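Local coordinates for protein putative acetyltransferase (Clostridium difficile, PDB 3DSB) that probably transfers acyl groups as a member of the GNAT acetyltransferase family, and in the crystal binds trimethyl glycine, at residues A68-Y72 / L105-I109; G82-Q88 / I119-Y125. All coordinates share one frame; numbering follows the deposited sequence. Where two conformers were deposited one is given.

Interaction 1 of 2, residues A68-Y72 / L105-I109; sequences AQIMY and LFNYI
Helix packing against the face of the central sheet, a basic layer of the GNAT fold, is what brings Ile70, on the strand 65-77, against Leu105, Phe106 and Ile109 of helix 101-115. The axes of the segments 68-72 and 105-109 approach to 9.3 Å with their N-to-C directions 35° apart, a spacing that apolar side chains bridge without any polar bond between the two segments. Ile70 is the centre of the contact. Its CG1 branch lies anti to the backbone N (chi1 -173°) and, with an extended chi2 of 161°, carries CD1 out to the helix; there CD1 meets Ile109 CG1 at 3.7 Å. The same methyl comes within 3.9 Å of Leu105 O, the carbonyl that receives the helical bond from Ile109 N, and approaches the Phe106 ring obliquely. The other branch, CG2, lies 4.0 Å from Leu105 CD2; the two side chains run past one another in opposite senses. Leu105 is forked over the strand: while CD2 takes Ile70, CD1 packs on Ala68 CB at 3.7 Å. Phe106 turns partly out of this contact, its ring meeting that of Phe102 and touching Met122 and Leu124 of strand 119-127, two places along the sheet from 65-77. Gln69 points to the other face of the sheet, where its amide is hydrogen-bonded by both ends, NE2 with Ser89 OG and OE1 with Asn24 ND2. At the far end of the contact, the Ile109 methyl CD1 sits at the edge of the Tyr72 ring, near its plane, 3.7 Å from Tyr72 CE2.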
ATOM      1  N   ALA A  68       9.073 -22.232  -0.859  1.00 11.93           N
ATOM      2  CA  ALA A  68       7.936 -21.324  -0.610  1.00 11.69           C
ATOM      3  C   ALA A  68       8.405 -19.912  -0.537  1.00 12.25           C
ATOM      4  O   ALA A  68       9.592 -19.649  -0.350  1.00 12.80           O
ATOM      5  CB  ALA A  68       7.220 -21.694   0.677  1.00 12.80           C
ATOM      6  N   GLN A  69       7.458 -18.988  -0.724  1.00 11.07           N
ATOM      7  CA  GLN A  69       7.789 -17.538  -0.652  1.00 11.47           C
ATOM      8  C   GLN A  69       6.667 -16.761  -0.030  1.00 11.85           C
ATOM      9  O   GLN A  69       5.493 -17.159  -0.117  1.00 11.41           O
ATOM     10  CB  GLN A  69       8.073 -16.958  -2.035  1.00 12.36           C
ATOM     11  CG  GLN A  69       6.874 -16.968  -2.987  1.00 12.23           C
ATOM     12  CD  GLN A  69       6.227 -15.561  -3.120  1.00 15.33           C
ATOM     13  OE1 GLN A  69       6.760 -14.677  -3.809  1.00 16.49           O
ATOM     14  NE2 GLN A  69       5.066 -15.377  -2.502  1.00 14.59           N
ATOM     15  N   ILE A  70       7.047 -15.628   0.556  1.00 11.75           N
ATOM     16  CA  ILE A  70       6.035 -14.651   1.019  1.00 12.34           C
ATOM     17  C   ILE A  70       6.576 -13.266   0.675  1.00 10.75           C
ATOM     18  O   ILE A  70       7.797 -13.026   0.773  1.00 11.19           O
ATOM     19  CB  ILE A  70       5.772 -14.799   2.560  1.00 12.12           C
ATOM     20  CG1 ILE A  70       4.610 -13.924   3.014  1.00 13.69           C
ATOM     21  CG2 ILE A  70       7.032 -14.615   3.389  1.00 13.61           C
ATOM     22  CD1 ILE A  70       3.978 -14.353   4.387  1.00 15.35           C
HETATM   23  N   MSE A  71       5.692 -12.366   0.238  1.00 10.37           N
HETATM   24  CA  MSE A  71       6.083 -11.028  -0.211  1.00 10.28           C
HETATM   25  C   MSE A  71       5.267  -9.975   0.497  1.00  9.83           C
HETATM   26  O   MSE A  71       4.058 -10.174   0.700  1.00 10.00           O
HETATM   27  CB  MSE A  71       5.889 -10.854  -1.718  1.00 10.81           C
HETATM   28  CG  MSE A  71       6.581  -9.629  -2.261  1.00 12.30           C
HETATM   29 SE   MSE A  71       5.485  -7.992  -2.233  0.65 13.51          SE
HETATM   30  CE  MSE A  71       4.735  -8.120  -4.030  1.00 15.24           C
ATOM     31  N   TYR A  72       5.919  -8.905   0.934  1.00 10.89           N
ATOM     32  CA  TYR A  72       5.186  -7.744   1.468  1.00 10.88           C
ATOM     33  C   TYR A  72       5.722  -6.445   0.930  1.00 12.06           C
ATOM     34  O   TYR A  72       6.901  -6.347   0.552  1.00 11.61           O
ATOM     35  CB  TYR A  72       5.182  -7.693   2.995  1.00 12.54           C
ATOM     36  CG  TYR A  72       6.533  -7.647   3.649  1.00 10.52           C
ATOM     37  CD1 TYR A  72       7.250  -6.453   3.767  1.00 12.03           C
ATOM     38  CD2 TYR A  72       7.115  -8.806   4.169  1.00 12.34           C
ATOM     39  CE1 TYR A  72       8.513  -6.409   4.390  1.00 14.52           C
ATOM     40  CE2 TYR A  72       8.329  -8.777   4.805  1.00 14.83           C
ATOM     41  CZ  TYR A  72       9.040  -7.594   4.912  1.00 14.42           C
ATOM     42  OH  TYR A  72      10.245  -7.578   5.565  1.00 16.90           O
ATOM     43  N   LEU A 105       5.676 -19.168   7.481  1.00 15.09           N
ATOM     44  CA  LEU A 105       5.968 -17.893   6.791  1.00 14.87           C
ATOM     45  C   LEU A 105       5.135 -16.769   7.359  1.00 15.08           C
ATOM     46  O   LEU A 105       5.637 -15.690   7.640  1.00 13.57           O
ATOM     47  CB  LEU A 105       5.714 -18.034   5.283  1.00 15.32           C
ATOM     48  CG  LEU A 105       6.743 -18.895   4.549  1.00 17.30           C
ATOM     49  CD1 LEU A 105       6.281 -19.088   3.135  1.00 19.01           C
ATOM     50  CD2 LEU A 105       8.117 -18.234   4.615  1.00 18.73           C
ATOM     51  N   PHE A 106       3.841 -17.017   7.528  1.00 14.45           N
ATOM     52  CA  PHE A 106       2.961 -15.953   8.004  1.00 14.88           C
ATOM     53  C   PHE A 106       3.366 -15.503   9.414  1.00 14.42           C
ATOM     54  O   PHE A 106       3.395 -14.302   9.732  1.00 15.32           O
ATOM     55  CB  PHE A 106       1.534 -16.486   7.979  1.00 17.11           C
ATOM     56  CG  PHE A 106       0.571 -15.530   7.422  1.00 17.94           C
ATOM     57  CD1 PHE A 106       0.246 -15.536   6.064  1.00 19.74           C
ATOM     58  CD2 PHE A 106      -0.026 -14.611   8.260  1.00 23.49           C
ATOM     59  CE1 PHE A 106      -0.669 -14.573   5.525  1.00 22.06           C
ATOM     60  CE2 PHE A 106      -0.927 -13.684   7.766  1.00 23.46           C
ATOM     61  CZ  PHE A 106      -1.247 -13.664   6.395  1.00 22.59           C
ATOM     62  N   ASN A 107       3.680 -16.476  10.268  1.00 14.60           N
ATOM     63  CA  ASN A 107       4.091 -16.153  11.632  1.00 15.06           C
ATOM     64  C   ASN A 107       5.457 -15.488  11.683  1.00 14.66           C
ATOM     65  O   ASN A 107       5.730 -14.661  12.571  1.00 16.43           O
ATOM     66  CB  ASN A 107       3.979 -17.393  12.523  1.00 15.49           C
ATOM     67  CG  ASN A 107       2.539 -17.690  12.898  1.00 19.60           C
ATOM     68  OD1 ASN A 107       1.762 -16.768  13.119  1.00 22.95           O
ATOM     69  ND2 ASN A 107       2.168 -18.969  12.929  1.00 21.55           N
ATOM     70  N   TYR A 108       6.325 -15.821  10.728  1.00 14.92           N
ATOM     71  CA  TYR A 108       7.604 -15.130  10.609  1.00 15.38           C
ATOM     72  C   TYR A 108       7.394 -13.633  10.353  1.00 15.34           C
ATOM     73  O   TYR A 108       8.045 -12.798  10.971  1.00 14.96           O
ATOM     74  CB  TYR A 108       8.414 -15.749   9.455  1.00 17.02           C
ATOM     75  CG  TYR A 108       9.874 -15.323   9.385  1.00 18.07           C
ATOM     76  CD1 TYR A 108      10.832 -16.040  10.100  1.00 20.65           C
ATOM     77  CD2 TYR A 108      10.298 -14.246   8.594  1.00 19.72           C
ATOM     78  CE1 TYR A 108      12.155 -15.712  10.074  1.00 21.81           C
ATOM     79  CE2 TYR A 108      11.683 -13.892   8.577  1.00 20.67           C
ATOM     80  CZ  TYR A 108      12.585 -14.648   9.318  1.00 20.59           C
ATOM     81  OH  TYR A 108      13.965 -14.357   9.333  1.00 23.50           O
ATOM     82  N   ILE A 109       6.481 -13.292   9.466  1.00 13.88           N
ATOM     83  CA  ILE A 109       6.207 -11.884   9.180  1.00 13.44           C
ATOM     84  C   ILE A 109       5.514 -11.237  10.392  1.00 14.15           C
ATOM     85  O   ILE A 109       5.827 -10.095  10.744  1.00 14.38           O
ATOM     86  CB  ILE A 109       5.396 -11.733   7.876  1.00 14.38           C
ATOM     87  CG1 ILE A 109       6.134 -12.407   6.699  1.00 13.97           C
ATOM     88  CG2 ILE A 109       5.058 -10.261   7.631  1.00 15.00           C
ATOM     89  CD1 ILE A 109       7.548 -11.966   6.470  1.00 16.67           C
TER

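Interaction 2 of 2, residues G82-Q88 / I119-Y125; sequences GNFLWIQ and IVGMRLY. With BET (trimethyl glycine), chain D; BET (trimethyl glycine), chain F.
Phe84 and Arg123 meet flat: the guanidinium lies over one face of the phenyl ring, planes 16° apart, with Arg123 CZ 3.8 Å from the ring centroid, a cation-pi stack. Val120 CG2 covers the opposite face almost exactly on the ring normal, 3.9 Å from the centroid. Trp86 takes the root of the same arginine, Arg123 CB standing 3.5 Å from the centroid of the indole six-membered ring. The arginine chain, extended from CG to NE, thus runs from the indole to the phenyl ring. Beneath these side chains are two parallel strands, joined through helix 101-115 as a beta-alpha-beta unit. Four backbone bonds lace them, among them Arg123 N to Leu85 O at 2.8 Å and Ile87 N to Arg123 O at 2.9 Å, so the main-chain N and O of Arg123 both bond to strand 82-88. Leu85 and Met122, bridged partners, lie side by side on one face, and both reach helix 101-115. Beyond Ile87 a water donates to Ile87 O and Gln88 OE1 and accepts from Tyr125 N. Farther out, Glu151 of the second subunit forms a salt bridge with Arg123 NE, while Glu75 of this chain holds Trp86 NE1. One trimethyl glycine sits by the stack, its CA 3.4 Å from Phe84 CE2; Ser77 belongs to the same pocket as Phe84 and Arg123, and its OG is hydrogen-bonded to trimethyl glycine.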
ATOM      1  N   GLY A  82       4.994   5.640  11.141  1.00 12.20           N
ATOM      2  CA  GLY A  82       5.460   4.252  11.023  1.00 12.74           C
ATOM      3  C   GLY A  82       4.891   3.598   9.782  1.00 12.29           C
ATOM      4  O   GLY A  82       4.070   4.204   9.084  1.00 13.31           O
ATOM      5  N   ASN A  83       5.291   2.341   9.544  1.00 12.10           N
ATOM      6  CA  ASN A  83       4.861   1.609   8.351  1.00 12.15           C
ATOM      7  C   ASN A  83       3.811   0.579   8.699  1.00 12.08           C
ATOM      8  O   ASN A  83       3.941  -0.113   9.735  1.00 11.53           O
ATOM      9  CB  ASN A  83       6.004   0.819   7.729  1.00 12.84           C
ATOM     10  CG  ASN A  83       6.863   1.642   6.821  1.00 13.07           C
ATOM     11  OD1 ASN A  83       8.091   1.776   7.073  1.00 18.61           O
ATOM     12  ND2 ASN A  83       6.290   2.213   5.801  1.00 11.23           N
ATOM     13  N   PHE A  84       2.813   0.431   7.819  1.00 10.04           N
ATOM     14  CA  PHE A  84       2.064  -0.820   7.773  1.00 10.55           C
ATOM     15  C   PHE A  84       2.792  -1.734   6.822  1.00 10.82           C
ATOM     16  O   PHE A  84       3.290  -1.306   5.772  1.00 11.20           O
ATOM     17  CB  PHE A  84       0.687  -0.554   7.193  1.00 11.33           C
ATOM     18  CG  PHE A  84      -0.226   0.171   8.121  1.00  9.23           C
ATOM     19  CD1 PHE A  84      -0.946  -0.520   9.101  1.00 12.29           C
ATOM     20  CD2 PHE A  84      -0.390   1.555   8.009  1.00 12.55           C
ATOM     21  CE1 PHE A  84      -1.808   0.136   9.954  1.00 12.84           C
ATOM     22  CE2 PHE A  84      -1.249   2.242   8.877  1.00 13.93           C
ATOM     23  CZ  PHE A  84      -1.968   1.524   9.847  1.00 12.53           C
ATOM     24  N   LEU A  85       2.860  -3.007   7.194  1.00 11.52           N
ATOM     25  CA  LEU A  85       3.362  -4.012   6.299  0.50 11.73           C
ATOM     26  C   LEU A  85       2.161  -4.681   5.602  1.00 11.72           C
ATOM     27  O   LEU A  85       1.216  -5.098   6.305  1.00 12.55           O
ATOM     28  CB  LEU A  85       4.203  -4.993   7.124  0.50 13.00           C
ATOM     29  CG  LEU A  85       4.963  -6.131   6.467  0.50 12.55           C
ATOM     30  CD1 LEU A  85       6.264  -6.389   7.220  0.50 12.75           C
ATOM     31  CD2 LEU A  85       4.125  -7.384   6.416  0.50 12.90           C
ATOM     32  N   TRP A  86       2.175  -4.726   4.262  1.00 11.68           N
ATOM     33  CA  TRP A  86       1.049  -5.325   3.513  1.00 10.87           C
ATOM     34  C   TRP A  86       1.530  -6.624   2.879  1.00 12.19           C
ATOM     35  O   TRP A  86       2.391  -6.614   2.005  1.00 12.34           O
ATOM     36  CB  TRP A  86       0.576  -4.382   2.397  1.00 11.03           C
ATOM     37  CG  TRP A  86      -0.232  -3.253   2.870  1.00 10.91           C
ATOM     38  CD1 TRP A  86       0.198  -2.118   3.503  1.00 13.16           C
ATOM     39  CD2 TRP A  86      -1.678  -3.194   2.870  1.00 11.27           C
ATOM     40  NE1 TRP A  86      -0.890  -1.300   3.813  1.00 12.24           N
ATOM     41  CE2 TRP A  86      -2.048  -1.930   3.415  1.00 11.68           C
ATOM     42  CE3 TRP A  86      -2.681  -4.016   2.343  1.00 13.34           C
ATOM     43  CZ2 TRP A  86      -3.392  -1.533   3.543  1.00 13.13           C
ATOM     44  CZ3 TRP A  86      -4.007  -3.631   2.493  1.00 14.20           C
ATOM     45  CH2 TRP A  86      -4.350  -2.392   3.061  1.00 14.40           C
ATOM     46  N   ILE A  87       0.968  -7.750   3.318  1.00 11.86           N
ATOM     47  CA  ILE A  87       1.339  -9.061   2.729  1.00 11.76           C
ATOM     48  C   ILE A  87       0.610  -9.171   1.408  1.00 11.42           C
ATOM     49  O   ILE A  87      -0.637  -9.102   1.383  1.00 12.31           O
ATOM     50  CB  ILE A  87       0.952 -10.234   3.672  1.00 12.34           C
ATOM     51  CG1 ILE A  87       1.741 -10.117   4.983  1.00 13.73           C
ATOM     52  CG2 ILE A  87       1.176 -11.588   2.980  1.00 11.91           C
ATOM     53  CD1 ILE A  87       1.285 -11.091   6.058  1.00 16.12           C
ATOM     54  N   GLN A  88       1.350  -9.383   0.328  1.00 10.65           N
ATOM     55  CA  GLN A  88       0.805  -9.421  -1.034  1.00 11.40           C
ATOM     56  C   GLN A  88       0.701 -10.811  -1.625  1.00 10.99           C
ATOM     57  O   GLN A  88      -0.095 -11.047  -2.521  1.00 13.40           O
ATOM     58  CB  GLN A  88       1.637  -8.550  -1.990  1.00 12.06           C
ATOM     59  CG  GLN A  88       1.771  -7.102  -1.552  1.00 10.34           C
ATOM     60  CD  GLN A  88       0.468  -6.309  -1.483  1.00 11.82           C
ATOM     61  OE1 GLN A  88      -0.609  -6.806  -1.862  1.00 12.99           O
ATOM     62  NE2 GLN A  88       0.565  -5.061  -0.977  1.00 11.73           N
ATOM     63  N   ILE A 119       6.797  -0.553  13.028  1.00 14.33           N
ATOM     64  CA  ILE A 119       5.723  -1.136  12.213  1.00 14.14           C
ATOM     65  C   ILE A 119       4.443  -1.008  13.021  1.00 13.31           C
ATOM     66  O   ILE A 119       4.360  -1.458  14.185  1.00 14.69           O
ATOM     67  CB  ILE A 119       6.012  -2.618  11.867  1.00 12.39           C
ATOM     68  CG1 ILE A 119       7.170  -2.637  10.847  1.00 13.04           C
ATOM     69  CG2 ILE A 119       4.729  -3.263  11.293  1.00 14.47           C
ATOM     70  CD1 ILE A 119       7.654  -4.029  10.425  1.00 15.26           C
ATOM     71  N   VAL A 120       3.450  -0.347  12.431  1.00 12.83           N
ATOM     72  CA  VAL A 120       2.253  -0.010  13.187  1.00 13.80           C
ATOM     73  C   VAL A 120       1.061  -0.936  12.933  1.00 13.44           C
ATOM     74  O   VAL A 120       0.036  -0.833  13.597  1.00 15.25           O
ATOM     75  CB  VAL A 120       1.871   1.488  12.977  1.00 14.98           C
ATOM     76  CG1 VAL A 120       2.977   2.381  13.549  1.00 17.51           C
ATOM     77  CG2 VAL A 120       1.705   1.781  11.493  1.00 15.98           C
ATOM     78  N   GLY A 121       1.219  -1.854  11.994  1.00 13.43           N
ATOM     79  CA  GLY A 121       0.149  -2.776  11.680  1.00 12.82           C
ATOM     80  C   GLY A 121       0.559  -3.678  10.525  1.00 12.24           C
ATOM     81  O   GLY A 121       1.588  -3.441   9.881  1.00 12.02           O
HETATM   82  N   MSE A 122      -0.254  -4.709  10.276  1.00 13.74           N
HETATM   83  CA  MSE A 122       0.025  -5.686   9.228  1.00 13.03           C
HETATM   84  C   MSE A 122      -1.285  -5.933   8.537  1.00 12.13           C
HETATM   85  O   MSE A 122      -2.285  -6.242   9.203  1.00 12.83           O
HETATM   86  CB  MSE A 122       0.575  -6.998   9.834  1.00 13.63           C
HETATM   87  CG  MSE A 122       1.058  -7.962   8.797  1.00 15.15           C
HETATM   88 SE   MSE A 122       1.705  -9.576   9.678  0.60 18.15          SE
HETATM   89  CE  MSE A 122       0.059 -10.637   9.461  1.00 21.10           C
ATOM     90  N   ARG A 123      -1.312  -5.748   7.214  1.00 10.89           N
ATOM     91  CA  ARG A 123      -2.565  -5.759   6.470  1.00 10.76           C
ATOM     92  C   ARG A 123      -2.494  -6.580   5.208  1.00 10.62           C
ATOM     93  O   ARG A 123      -1.411  -6.889   4.758  1.00 10.64           O
ATOM     94  CB  ARG A 123      -2.974  -4.324   6.138  1.00 11.62           C
ATOM     95  CG  ARG A 123      -3.409  -3.560   7.375  1.00 12.39           C
ATOM     96  CD  ARG A 123      -3.681  -2.087   7.096  1.00 15.16           C
ATOM     97  NE  ARG A 123      -4.346  -1.528   8.269  1.00 19.02           N
ATOM     98  CZ  ARG A 123      -4.652  -0.244   8.399  1.00 21.49           C
ATOM     99  NH1 ARG A 123      -4.350   0.596   7.426  1.00 20.83           N
ATOM    100  NH2 ARG A 123      -5.244   0.168   9.515  1.00 25.55           N
ATOM    101  N   LEU A 124      -3.653  -6.932   4.652  1.00 10.41           N
ATOM    102  CA  LEU A 124      -3.676  -7.491   3.308  1.00 10.73           C
ATOM    103  C   LEU A 124      -5.037  -7.195   2.713  1.00 10.39           C
ATOM    104  O   LEU A 124      -6.013  -6.905   3.451  1.00 12.00           O
ATOM    105  CB  LEU A 124      -3.333  -8.994   3.271  1.00 11.04           C
ATOM    106  CG  LEU A 124      -4.249  -9.961   4.030  1.00 11.67           C
ATOM    107  CD1 LEU A 124      -5.562 -10.251   3.289  1.00 12.00           C
ATOM    108  CD2 LEU A 124      -3.512 -11.286   4.320  1.00 12.91           C
ATOM    109  N   TYR A 125      -5.142  -7.287   1.389  1.00 11.07           N
ATOM    110  CA  TYR A 125      -6.493  -7.267   0.738  1.00 12.33           C
ATOM    111  C   TYR A 125      -6.660  -8.561  -0.048  1.00 13.01           C
ATOM    112  O   TYR A 125      -5.680  -9.112  -0.580  1.00 14.10           O
ATOM    113  CB  TYR A 125      -6.755  -5.981  -0.119  1.00 14.59           C
ATOM    114  CG  TYR A 125      -5.748  -5.768  -1.256  1.00 15.21           C
ATOM    115  CD1 TYR A 125      -5.962  -6.363  -2.514  1.00 18.31           C
ATOM    116  CD2 TYR A 125      -4.562  -5.041  -1.062  1.00 15.65           C
ATOM    117  CE1 TYR A 125      -5.027  -6.241  -3.562  1.00 21.02           C
ATOM    118  CE2 TYR A 125      -3.650  -4.862  -2.123  1.00 18.98           C
ATOM    119  CZ  TYR A 125      -3.873  -5.497  -3.355  1.00 20.79           C
ATOM    120  OH  TYR A 125      -2.969  -5.417  -4.426  1.00 23.85           O
TER
HETATM  121  N   BET D   1      -5.109   3.978   9.603  0.90 25.32           N
HETATM  122  CA  BET D   1      -3.688   4.461   9.549  0.90 25.91           C
HETATM  123  C   BET D   1      -3.393   5.954   9.538  0.90 25.87           C
HETATM  124  O   BET D   1      -2.520   6.437   8.736  0.90 26.26           O
HETATM  125  OXT BET D   1      -3.952   6.626  10.446  0.90 28.74           O
HETATM  126  C1  BET D   1      -5.375   3.274   8.362  0.90 23.51           C
HETATM  127  C2  BET D   1      -5.368   3.042  10.705  0.90 25.69           C
HETATM  128  C3  BET D   1      -6.086   5.068   9.733  0.90 25.87           C
HETATM  129  N   BET F   2      -3.999  -6.741  -8.320  0.90 23.89           N
HETATM  130  CA  BET F   2      -2.618  -6.294  -8.641  0.90 24.03           C
HETATM  131  C   BET F   2      -1.494  -7.299  -8.630  0.90 23.31           C
HETATM  132  O   BET F   2      -0.318  -7.102  -8.066  0.90 22.16           O
HETATM  133  OXT BET F   2      -1.790  -8.238  -9.380  0.90 25.68           O
HETATM  134  C1  BET F   2      -4.998  -6.199  -9.253  0.90 24.35           C
HETATM  135  C2  BET F   2      -4.149  -8.202  -8.234  0.90 24.16           C
HETATM  136  C3  BET F   2      -4.262  -6.111  -7.034  0.90 22.08           C
HETATM  137  O   HOH W   1      -2.509  -7.389   0.263  1.00 14.42           O
HETATM  138  O   HOH W   2      -1.764  -8.474  -3.660  1.00 29.87           O

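Centred about 12 Å apart, the two contacts interlock along the chain: 68-72 comes first, then 82-88, 105-109 and 119-125, so their segments alternate. Strands 65-77 and 82-92 are antiparallel neighbours in one mixed sheet, and the probable hydrogen bond between Met71 O and Gln88 N, at 2.8 Å, joins the interactions directly. Helix 101-115, used by interaction 1, is also the connection between the two strands of interaction 2. The centre of interaction 1 is about 6 Å from the chain centre, that of interaction 2 about 11 Å, at the edge of this chain's sheet, where an antiparallel ladder extends it into the second subunit and trimethyl glycine binds.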